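Local coordinates for protein luciferase-like enzymeAMP-CoA-ligase (Zophobas atratus, PDB 4W8O) that probably activates carboxylic acids with ATP as an AMP-forming CoA ligase, and is a luciferase-like relative of beetle luciferases from a nonluminescent mealworm, at residues V51-L62 / D82-L93; Y31-D41 / F238-R248. All blocks are in the same frame, centred on the assembly; numbering follows the deposited sequence.

Interaction 1 of 2, residues V51-L62 / D82-L93; sequences VKTRSTRVALNL and DNSIPLIASSYL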
loop_
_atom_site.group_PDB
_atom_site.type_symbol
_atom_site.label_atom_id
_atom_site.label_comp_id
_atom_site.label_asym_id
_atom_site.label_seq_id
_atom_site.Cartn_x
_atom_site.Cartn_y
_atom_site.Cartn_z
ATOM N N VAL A 51 5.853 19.488 -0.627
ATOM C CA VAL A 51 4.921 18.615 0.077
ATOM C C VAL A 51 4.947 18.864 1.586
ATOM O O VAL A 51 3.889 18.868 2.239
ATOM C CB VAL A 51 5.206 17.137 -0.224
ATOM C CG1 VAL A 51 4.508 16.219 0.777
ATOM C CG2 VAL A 51 4.764 16.808 -1.642
ATOM N N LYS A 52 6.144 19.080 2.129
ATOM C CA LYS A 52 6.296 19.392 3.552
ATOM C C LYS A 52 5.573 20.684 3.923
ATOM O O LYS A 52 4.911 20.756 4.962
ATOM C CB LYS A 52 7.773 19.505 3.935
ATOM C CG LYS A 52 8.027 19.591 5.435
ATOM C CD LYS A 52 9.507 19.432 5.748
ATOM C CE LYS A 52 9.821 19.866 7.168
ATOM N NZ LYS A 52 9.735 21.339 7.360
ATOM N N THR A 53 5.700 21.694 3.065
ATOM C CA THR A 53 5.086 22.996 3.313
ATOM C C THR A 53 3.560 22.900 3.321
ATOM O O THR A 53 2.907 23.403 4.239
ATOM C CB THR A 53 5.540 24.026 2.260
ATOM O OG1 THR A 53 6.958 24.174 2.338
ATOM C CG2 THR A 53 4.886 25.383 2.483
ATOM N N ARG A 54 2.999 22.249 2.308
ATOM C CA ARG A 54 1.549 22.182 2.177
ATOM C C ARG A 54 0.935 21.301 3.265
ATOM O O ARG A 54 -0.069 21.677 3.862
ATOM C CB ARG A 54 1.144 21.704 0.784
ATOM C CG ARG A 54 1.580 22.651 -0.332
ATOM C CD ARG A 54 0.694 22.520 -1.566
ATOM N NE ARG A 54 0.773 21.186 -2.167
ATOM C CZ ARG A 54 -0.229 20.553 -2.785
ATOM N NH1 ARG A 54 -1.436 21.100 -2.885
ATOM N NH2 ARG A 54 -0.028 19.340 -3.295
ATOM N N SER A 55 1.558 20.157 3.544
ATOM C CA SER A 55 1.065 19.254 4.576
ATOM C C SER A 55 1.165 19.878 5.975
ATOM O O SER A 55 0.292 19.658 6.806
ATOM C CB SER A 55 1.811 17.912 4.534
ATOM O OG SER A 55 3.202 18.082 4.745
ATOM N N THR A 56 2.228 20.639 6.232
ATOM C CA THR A 56 2.381 21.331 7.519
ATOM C C THR A 56 1.224 22.318 7.716
ATOM O O THR A 56 0.619 22.372 8.789
ATOM C CB THR A 56 3.744 22.038 7.622
ATOM O OG1 THR A 56 4.796 21.061 7.572
ATOM C CG2 THR A 56 3.860 22.841 8.918
ATOM N N ARG A 57 0.888 23.054 6.660
ATOM C CA ARG A 57 -0.208 24.019 6.710
ATOM C C ARG A 57 -1.557 23.349 6.914
ATOM O O ARG A 57 -2.365 23.818 7.715
ATOM C CB ARG A 57 -0.229 24.875 5.445
ATOM C CG ARG A 57 0.898 25.883 5.389
ATOM C CD ARG A 57 0.964 26.543 4.031
ATOM N NE ARG A 57 2.108 27.433 3.912
ATOM C CZ ARG A 57 2.422 28.092 2.803
ATOM N NH1 ARG A 57 1.689 27.956 1.704
ATOM N NH2 ARG A 57 3.483 28.887 2.789
ATOM N N VAL A 58 -1.793 22.244 6.207
ATOM C CA VAL A 58 -3.011 21.467 6.415
ATOM C C VAL A 58 -3.096 20.964 7.856
ATOM O O VAL A 58 -4.160 21.043 8.470
ATOM C CB VAL A 58 -3.124 20.295 5.418
ATOM C CG1 VAL A 58 -4.301 19.397 5.763
ATOM C CG2 VAL A 58 -3.284 20.816 3.996
ATOM N N ALA A 59 -1.981 20.460 8.389
ATOM C CA ALA A 59 -1.931 19.944 9.764
ATOM C C ALA A 59 -2.279 21.008 10.802
ATOM O O ALA A 59 -3.064 20.757 11.723
ATOM C CB ALA A 59 -0.556 19.363 10.070
ATOM N N LEU A 60 -1.681 22.188 10.656
ATOM C CA LEU A 60 -1.944 23.293 11.583
ATOM C C LEU A 60 -3.421 23.684 11.556
ATOM O O LEU A 60 -3.993 24.000 12.586
ATOM C CB LEU A 60 -1.060 24.509 11.273
ATOM C CG LEU A 60 0.411 24.344 11.653
ATOM C CD1 LEU A 60 1.252 25.412 10.968
ATOM C CD2 LEU A 60 0.601 24.405 13.165
ATOM N N ASN A 61 -4.040 23.639 10.383
ATOM C CA ASN A 61 -5.466 23.924 10.287
ATOM C C ASN A 61 -6.316 22.788 10.861
ATOM O O ASN A 61 -7.307 23.042 11.542
ATOM C CB ASN A 61 -5.853 24.245 8.842
ATOM C CG ASN A 61 -5.386 25.622 8.416
ATOM O OD1 ASN A 61 -5.493 26.584 9.182
ATOM N ND2 ASN A 61 -4.861 25.729 7.198
ATOM N N LEU A 62 -5.927 21.544 10.605
ATOM C CA LEU A 62 -6.612 20.394 11.217
ATOM C C LEU A 62 -6.586 20.474 12.753
ATOM O O LEU A 62 -7.556 20.118 13.421
ATOM C CB LEU A 62 -5.993 19.073 10.746
ATOM C CG LEU A 62 -6.358 18.593 9.336
ATOM C CD1 LEU A 62 -5.511 17.388 8.962
ATOM C CD2 LEU A 62 -7.836 18.258 9.219
ATOM N N ASP A 82 -2.865 16.235 -4.809
ATOM C CA ASP A 82 -3.397 16.697 -3.525
ATOM C C ASP A 82 -3.897 15.593 -2.588
ATOM O O ASP A 82 -3.969 15.819 -1.376
ATOM C CB ASP A 82 -4.529 17.696 -3.759
ATOM C CG ASP A 82 -4.066 18.957 -4.477
ATOM O OD1 ASP A 82 -2.860 19.266 -4.474
ATOM O OD2 ASP A 82 -4.917 19.640 -5.057
ATOM N N ASN A 83 -4.241 14.417 -3.116
ATOM C CA ASN A 83 -4.984 13.451 -2.309
ATOM C C ASN A 83 -4.222 12.923 -1.089
ATOM O O ASN A 83 -4.840 12.623 -0.067
ATOM C CB ASN A 83 -5.533 12.292 -3.152
ATOM C CG ASN A 83 -4.481 11.271 -3.501
ATOM O OD1 ASN A 83 -3.510 11.581 -4.177
ATOM N ND2 ASN A 83 -4.685 10.031 -3.067
ATOM N N SER A 84 -2.899 12.829 -1.185
ATOM C CA SER A 84 -2.096 12.376 -0.048
ATOM C C SER A 84 -1.705 13.500 0.939
ATOM O O SER A 84 -1.270 13.218 2.056
ATOM C CB SER A 84 -0.846 11.618 -0.530
ATOM O OG SER A 84 0.079 12.493 -1.142
ATOM N N ILE A 85 -1.867 14.764 0.551
ATOM C CA ILE A 85 -1.405 15.882 1.402
ATOM C C ILE A 85 -2.093 15.911 2.774
ATOM O O ILE A 85 -1.412 16.003 3.798
ATOM C CB ILE A 85 -1.562 17.259 0.701
ATOM C CG1 ILE A 85 -0.773 17.300 -0.616
ATOM C CG2 ILE A 85 -1.117 18.391 1.617
ATOM C CD1 ILE A 85 0.694 16.930 -0.496
ATOM N N PRO A 86 -3.441 15.830 2.802
ATOM C CA PRO A 86 -4.128 15.823 4.094
ATOM C C PRO A 86 -3.986 14.508 4.880
ATOM O O PRO A 86 -4.185 14.496 6.098
ATOM C CB PRO A 86 -5.592 16.111 3.729
ATOM C CG PRO A 86 -5.730 15.761 2.290
ATOM C CD PRO A 86 -4.375 15.803 1.660
ATOM N N LEU A 87 -3.649 13.421 4.191
ATOM C CA LEU A 87 -3.310 12.161 4.847
ATOM C C LEU A 87 -1.994 12.297 5.616
ATOM O O LEU A 87 -1.902 11.917 6.795
ATOM C CB LEU A 87 -3.221 11.036 3.808
ATOM C CG LEU A 87 -2.988 9.634 4.372
ATOM C CD1 LEU A 87 -3.781 8.602 3.581
ATOM C CD2 LEU A 87 -1.518 9.258 4.391
ATOM N N ILE A 88 -0.987 12.846 4.938
ATOM C CA ILE A 88 0.321 13.131 5.539
ATOM C C ILE A 88 0.150 14.078 6.717
ATOM O O ILE A 88 0.724 13.864 7.784
ATOM C CB ILE A 88 1.275 13.773 4.498
ATOM C CG1 ILE A 88 1.679 12.746 3.434
ATOM C CG2 ILE A 88 2.518 14.348 5.163
ATOM C CD1 ILE A 88 2.121 13.367 2.126
ATOM N N ALA A 89 -0.644 15.131 6.501
ATOM C CA ALA A 89 -0.930 16.131 7.525
ATOM C C ALA A 89 -1.581 15.498 8.758
ATOM O O ALA A 89 -1.164 15.750 9.900
ATOM C CB ALA A 89 -1.833 17.215 6.942
ATOM N N SER A 90 -2.593 14.668 8.521
ATOM C CA SER A 90 -3.290 13.962 9.595
ATOM C C SER A 90 -2.339 13.048 10.368
ATOM O O SER A 90 -2.405 12.958 11.599
ATOM C CB SER A 90 -4.451 13.146 9.022
ATOM O OG SER A 90 -5.462 13.993 8.511
ATOM N N SER A 91 -1.450 12.377 9.638
ATOM C CA SER A 91 -0.427 11.541 10.254
ATOM C C SER A 91 0.537 12.334 11.136
ATOM O O SER A 91 0.987 11.818 12.148
ATOM C CB SER A 91 0.341 10.760 9.190
ATOM O OG SER A 91 -0.518 9.817 8.573
ATOM N N TYR A 92 0.846 13.578 10.766
ATOM C CA TYR A 92 1.680 14.451 11.617
ATOM C C TYR A 92 1.065 14.623 13.003
ATOM O O TYR A 92 1.780 14.741 13.997
ATOM C CB TYR A 92 1.871 15.854 11.022
ATOM C CG TYR A 92 2.669 15.966 9.737
ATOM C CD1 TYR A 92 3.557 14.968 9.331
ATOM C CD2 TYR A 92 2.580 17.119 8.953
ATOM C CE1 TYR A 92 4.296 15.097 8.165
ATOM C CE2 TYR A 92 3.315 17.260 7.785
ATOM C CZ TYR A 92 4.168 16.247 7.390
ATOM O OH TYR A 92 4.904 16.372 6.235
ATOM N N LEU A 93 -0.262 14.643 13.059
ATOM C CA LEU A 93 -0.988 14.800 14.321
ATOM C C LEU A 93 -1.245 13.480 15.037
ATOM O O LEU A 93 -1.852 13.462 16.112
ATOM C CB LEU A 93 -2.311 15.517 14.067
ATOM C CG LEU A 93 -2.173 16.868 13.371
ATOM C CD1 LEU A 93 -3.544 17.483 13.164
ATOM C CD2 LEU A 93 -1.275 17.810 14.170
#
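Arg54 reaches from helix 51-62 to the turn that leads into helix 85-92. Its CB rests near CG2 of Ile85; the chain then bends at chi3 (-63°), which swings the guanidinium back over Ile85, so that Arg54 NH2 lies 3.4 Å from Ile85 CG1, that carbon over one face. At the tip NH1 and NH2 grip one oxygen end-on, Arg54 NH1 2.8 Å from Asp82 OD1; the guanidinium and carboxylate planes stand 57° apart, NH1 coming from above the carboxylate plane and NH2 nearly along its C-O axis. NH2 also forms a salt bridge to Glu46. A leucine in place of Arg54 would probably leave Asp82 and Glu46 without their shared positive mate and the turn freer to move. Farther along, Tyr92 OH donates to Ser55 OG (2.8 Å), which itself donates to Val51 O. Beyond these polar contacts the helices pack closely: Ala89 CB sits in a hole formed by Ser55, Val58, Ala59 and Leu62, 3.5 Å from Val58 CG1, and Ala59 and Ala89 have CA atoms 4.5 Å apart. The axes come within 7.9 Å and cross at -60°, a knobs-into-holes helix pair within the AMP-binding domain of the ANL superfamily.

Interaction 2 of 2, residues Y31-D41 / F238-R248; sequences YADRICQIDGD and FLDGSTRVFAR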
loop_
_atom_site.group_PDB
_atom_site.type_symbol
_atom_site.label_atom_id
_atom_site.label_comp_id
_atom_site.label_asym_id
_atom_site.label_seq_id
_atom_site.Cartn_x
_atom_site.Cartn_y
_atom_site.Cartn_z
ATOM N N TYR A 31 15.068 14.625 2.098
ATOM C CA TYR A 31 15.050 14.596 0.632
ATOM C C TYR A 31 14.350 15.802 0.016
ATOM O O TYR A 31 13.773 15.691 -1.061
ATOM C CB TYR A 31 14.389 13.295 0.159
ATOM C CG TYR A 31 15.042 12.074 0.766
ATOM C CD1 TYR A 31 16.356 11.740 0.443
ATOM C CD2 TYR A 31 14.361 11.266 1.677
ATOM C CE1 TYR A 31 16.967 10.634 0.999
ATOM C CE2 TYR A 31 14.970 10.160 2.240
ATOM C CZ TYR A 31 16.270 9.850 1.896
ATOM O OH TYR A 31 16.884 8.753 2.443
ATOM N N ALA A 32 14.450 16.953 0.678
ATOM C CA ALA A 32 13.689 18.161 0.328
ATOM C C ALA A 32 13.684 18.559 -1.160
ATOM O O ALA A 32 12.635 18.914 -1.709
ATOM C CB ALA A 32 14.178 19.336 1.172
ATOM N N ASP A 33 14.847 18.518 -1.806
ATOM C CA ASP A 33 14.975 18.995 -3.190
ATOM C C ASP A 33 14.591 17.953 -4.243
ATOM O O ASP A 33 14.401 18.293 -5.410
ATOM C CB ASP A 33 16.394 19.502 -3.442
ATOM C CG ASP A 33 16.766 20.658 -2.537
ATOM O OD1 ASP A 33 15.849 21.306 -1.987
ATOM O OD2 ASP A 33 17.976 20.923 -2.366
ATOM N N ARG A 34 14.471 16.693 -3.843
ATOM C CA ARG A 34 14.062 15.634 -4.768
ATOM C C ARG A 34 12.582 15.726 -5.140
ATOM O O ARG A 34 11.807 16.405 -4.468
ATOM C CB ARG A 34 14.342 14.263 -4.159
ATOM C CG ARG A 34 15.810 13.998 -3.892
ATOM C CD ARG A 34 16.025 12.536 -3.589
ATOM N NE ARG A 34 17.412 12.253 -3.257
ATOM C CZ ARG A 34 17.886 11.048 -2.948
ATOM N NH1 ARG A 34 17.082 9.988 -2.914
ATOM N NH2 ARG A 34 19.172 10.907 -2.656
ATOM N N ILE A 35 12.203 15.038 -6.216
ATOM C CA ILE A 35 10.814 15.012 -6.659
ATOM C C ILE A 35 10.062 13.948 -5.870
ATOM O O ILE A 35 10.388 12.773 -5.951
ATOM C CB ILE A 35 10.664 14.684 -8.168
ATOM C CG1 ILE A 35 11.496 15.633 -9.047
ATOM C CG2 ILE A 35 9.192 14.740 -8.571
ATOM C CD1 ILE A 35 11.134 17.102 -8.920
ATOM N N CYS A 36 9.044 14.365 -5.126
ATOM C CA CYS A 36 8.238 13.436 -4.330
ATOM C C CYS A 36 7.248 12.651 -5.200
ATOM O O CYS A 36 7.210 11.420 -5.160
ATOM C CB CYS A 36 7.484 14.202 -3.239
ATOM S SG CYS A 36 6.341 13.212 -2.251
ATOM N N GLN A 37 6.462 13.386 -5.983
ATOM C CA GLN A 37 5.346 12.828 -6.737
ATOM C C GLN A 37 5.190 13.502 -8.105
ATOM O O GLN A 37 5.438 14.714 -8.267
ATOM C CB GLN A 37 4.043 12.957 -5.933
ATOM C CG GLN A 37 3.703 14.368 -5.471
ATOM C CD GLN A 37 2.333 14.477 -4.806
ATOM O OE1 GLN A 37 1.661 13.480 -4.566
ATOM N NE2 GLN A 37 1.918 15.697 -4.505
ATOM N N ILE A 38 4.772 12.694 -9.076
ATOM C CA ILE A 38 4.499 13.133 -10.436
ATOM C C ILE A 38 3.137 12.584 -10.861
ATOM O O ILE A 38 2.921 11.371 -10.824
ATOM C CB ILE A 38 5.560 12.613 -11.436
ATOM C CG1 ILE A 38 6.961 13.116 -11.068
ATOM C CG2 ILE A 38 5.209 13.043 -12.860
ATOM C CD1 ILE A 38 8.046 12.668 -12.037
ATOM N N ASP A 39 2.238 13.486 -11.260
ATOM C CA ASP A 39 1.020 13.125 -11.970
ATOM C C ASP A 39 1.335 12.837 -13.446
ATOM O O ASP A 39 1.502 13.755 -14.251
ATOM C CB ASP A 39 -0.001 14.258 -11.866
ATOM C CG ASP A 39 -1.373 13.862 -12.380
ATOM O OD1 ASP A 39 -1.464 13.095 -13.362
ATOM O OD2 ASP A 39 -2.370 14.338 -11.807
ATOM N N GLY A 40 1.396 11.557 -13.795
ATOM C CA GLY A 40 1.674 11.136 -15.167
ATOM C C GLY A 40 0.674 11.610 -16.214
ATOM O O GLY A 40 1.025 11.747 -17.383
ATOM N N ASP A 41 -0.568 11.848 -15.811
ATOM C CA ASP A 41 -1.595 12.303 -16.743
ATOM C C ASP A 41 -1.443 13.778 -17.090
ATOM O O ASP A 41 -1.538 14.157 -18.255
ATOM C CB ASP A 41 -2.991 12.062 -16.166
ATOM C CG ASP A 41 -3.342 10.594 -16.080
ATOM O OD1 ASP A 41 -3.025 9.845 -17.019
ATOM O OD2 ASP A 41 -3.961 10.191 -15.079
ATOM N N PHE A 238 8.941 7.499 0.025
ATOM C CA PHE A 238 9.398 8.469 1.023
ATOM C C PHE A 238 10.689 7.988 1.692
ATOM O O PHE A 238 11.611 8.771 1.894
ATOM C CB PHE A 238 8.329 8.706 2.092
ATOM C CG PHE A 238 7.405 9.850 1.792
ATOM C CD1 PHE A 238 6.457 9.754 0.778
ATOM C CD2 PHE A 238 7.461 11.017 2.542
ATOM C CE1 PHE A 238 5.598 10.804 0.507
ATOM C CE2 PHE A 238 6.604 12.072 2.276
ATOM C CZ PHE A 238 5.673 11.968 1.258
ATOM N N LEU A 239 10.749 6.690 1.989
ATOM C CA LEU A 239 11.808 6.114 2.811
ATOM C C LEU A 239 13.214 6.457 2.332
ATOM O O LEU A 239 14.082 6.719 3.158
ATOM C CB LEU A 239 11.644 4.590 2.907
ATOM C CG LEU A 239 12.638 3.840 3.809
ATOM C CD1 LEU A 239 11.959 2.660 4.489
ATOM C CD2 LEU A 239 13.860 3.364 3.041
ATOM N N ASP A 240 13.435 6.451 1.017
ATOM C CA ASP A 240 14.753 6.758 0.438
ATOM C C ASP A 240 14.713 7.883 -0.606
ATOM O O ASP A 240 15.598 7.979 -1.475
ATOM C CB ASP A 240 15.384 5.492 -0.165
ATOM C CG ASP A 240 14.679 5.014 -1.420
ATOM O OD1 ASP A 240 13.660 5.598 -1.830
ATOM O OD2 ASP A 240 15.161 4.038 -2.014
ATOM N N GLY A 241 13.686 8.727 -0.516
ATOM C CA GLY A 241 13.580 9.907 -1.354
ATOM C C GLY A 241 13.389 9.607 -2.824
ATOM O O GLY A 241 13.803 10.388 -3.673
ATOM N N SER A 242 12.756 8.480 -3.124
ATOM C CA SER A 242 12.412 8.135 -4.492
ATOM C C SER A 242 11.181 8.908 -4.951
ATOM O O SER A 242 10.574 9.650 -4.178
ATOM C CB SER A 242 12.142 6.642 -4.588
ATOM O OG SER A 242 13.280 5.900 -4.194
ATOM N N THR A 243 10.820 8.727 -6.216
ATOM C CA THR A 243 9.702 9.436 -6.821
ATOM C C THR A 243 8.552 8.471 -7.078
ATOM O O THR A 243 8.758 7.398 -7.642
ATOM C CB THR A 243 10.135 10.088 -8.149
ATOM O OG1 THR A 243 11.177 11.027 -7.885
ATOM C CG2 THR A 243 8.969 10.805 -8.820
ATOM N N ARG A 244 7.349 8.858 -6.652
ATOM C CA ARG A 244 6.136 8.103 -6.951
ATOM C C ARG A 244 5.430 8.721 -8.156
ATOM O O ARG A 244 5.140 9.926 -8.162
ATOM C CB ARG A 244 5.197 8.100 -5.745
ATOM C CG ARG A 244 3.994 7.164 -5.881
ATOM C CD ARG A 244 3.243 7.009 -4.564
ATOM N NE ARG A 244 2.749 8.297 -4.068
ATOM C CZ ARG A 244 1.644 8.913 -4.479
ATOM N NH1 ARG A 244 0.857 8.370 -5.402
ATOM N NH2 ARG A 244 1.308 10.084 -3.952
ATOM N N VAL A 245 5.163 7.899 -9.168
ATOM C CA VAL A 245 4.398 8.331 -10.338
ATOM C C VAL A 245 3.038 7.625 -10.371
ATOM O O VAL A 245 2.936 6.436 -10.092
ATOM C CB VAL A 245 5.175 8.066 -11.644
ATOM C CG1 VAL A 245 4.509 8.771 -12.823
ATOM C CG2 VAL A 245 6.627 8.522 -11.496
ATOM N N PHE A 246 1.988 8.373 -10.682
ATOM C CA PHE A 246 0.659 7.789 -10.790
ATOM C C PHE A 246 -0.037 8.216 -12.077
ATOM O O PHE A 246 0.301 9.231 -12.683
ATOM C CB PHE A 246 -0.202 8.138 -9.560
ATOM C CG PHE A 246 -0.385 9.614 -9.340
ATOM C CD1 PHE A 246 -1.416 10.297 -9.966
ATOM C CD2 PHE A 246 0.478 10.319 -8.512
ATOM C CE1 PHE A 246 -1.582 11.657 -9.773
ATOM C CE2 PHE A 246 0.317 11.678 -8.312
ATOM C CZ PHE A 246 -0.712 12.350 -8.950
ATOM N N ALA A 247 -0.997 7.399 -12.489
ATOM C CA ALA A 247 -1.878 7.706 -13.596
ATOM C C ALA A 247 -3.238 7.078 -13.288
ATOM O O ALA A 247 -3.329 6.048 -12.603
ATOM C CB ALA A 247 -1.303 7.175 -14.896
ATOM N N ARG A 248 -4.292 7.710 -13.790
ATOM C CA ARG A 248 -5.645 7.325 -13.437
ATOM C C ARG A 248 -6.007 5.952 -13.984
ATOM O O ARG A 248 -6.602 5.142 -13.284
ATOM C CB ARG A 248 -6.649 8.355 -13.954
ATOM C CG ARG A 248 -7.871 8.455 -13.067
ATOM C CD ARG A 248 -7.603 9.383 -11.891
ATOM N NE ARG A 248 -7.781 10.790 -12.264
ATOM C CZ ARG A 248 -8.963 11.378 -12.437
ATOM N NH1 ARG A 248 -9.020 12.660 -12.781
ATOM N NH2 ARG A 248 -10.092 10.692 -12.275
HETATM O O HOH W 1 2.518 11.964 -2.307
#
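Strands 35-39 and 243-246 run parallel, and the tight part of their contact is the backbone between Ile35 and Gly40. Thr243 OG1 donates to Ile35 O, Arg244 N to Cys36 O, Ile38 N to Arg244 O and Phe246 N to Ile38 O, before Gly40 N closes the series on Phe246 O at 2.8 Å. Phe246 CG stands between its backbone N and carbonyl carbon (chi1 59°), which folds the ring back across the neighbouring strand; Asp39 CA lies over its face, 3.9 Å from the ring centroid, a CH-pi contact. Close packing recurs where buried Gly241, the C-prime residue of a Schellman motif, lays its CA 3.6 Å from the Tyr31 ring centroid, over the face. On the same face of the sheet as Phe246, Gln37 and Arg244 run side by side, and a water joins them, donating to Gln37 OE1 and accepting from Arg244 NH2 at 2.8 Å; Gln37 NE2 is held by Leu81 O and Glu46. The two strands are neighbours in a nine-stranded mixed sheet of the AMP-binding domain, and Cys36 and Gln37 form a classic beta bulge against Glu46. The solvent side is at Asp41 and Arg34. Exposed Asp41 takes Arg248 N on the syn side of OD2 (2.8 Å). Arg34, also exposed, gives a weak bond from NH1 to Gly241 O (3.4 Å).

Along the chain, both segments of interaction 1 fall inside the long loop closed by interaction 2: strand 35-39 comes first, helices 48-64 and 85-92 follow, and strand 243-246 arrives much later. The centres lie about 16 Å apart, yet the contacts touch. Ile88 CD1 packs 3.9 Å from Phe238 CZ, and Val51 CG2 lies 4.0 Å from Cys36 SG, so the helix pair lies against the start of strand 35-39 and the end of helix 228-239, while Ser84 OG packs near Gln37 OE1 and Arg244 NH2. Glu46 of edge strand 44-47 is a partner common to both. The helix pair also reaches strand 72-76 of the eight-stranded sheet, so together the contacts connect two sheets of one AMP-binding domain.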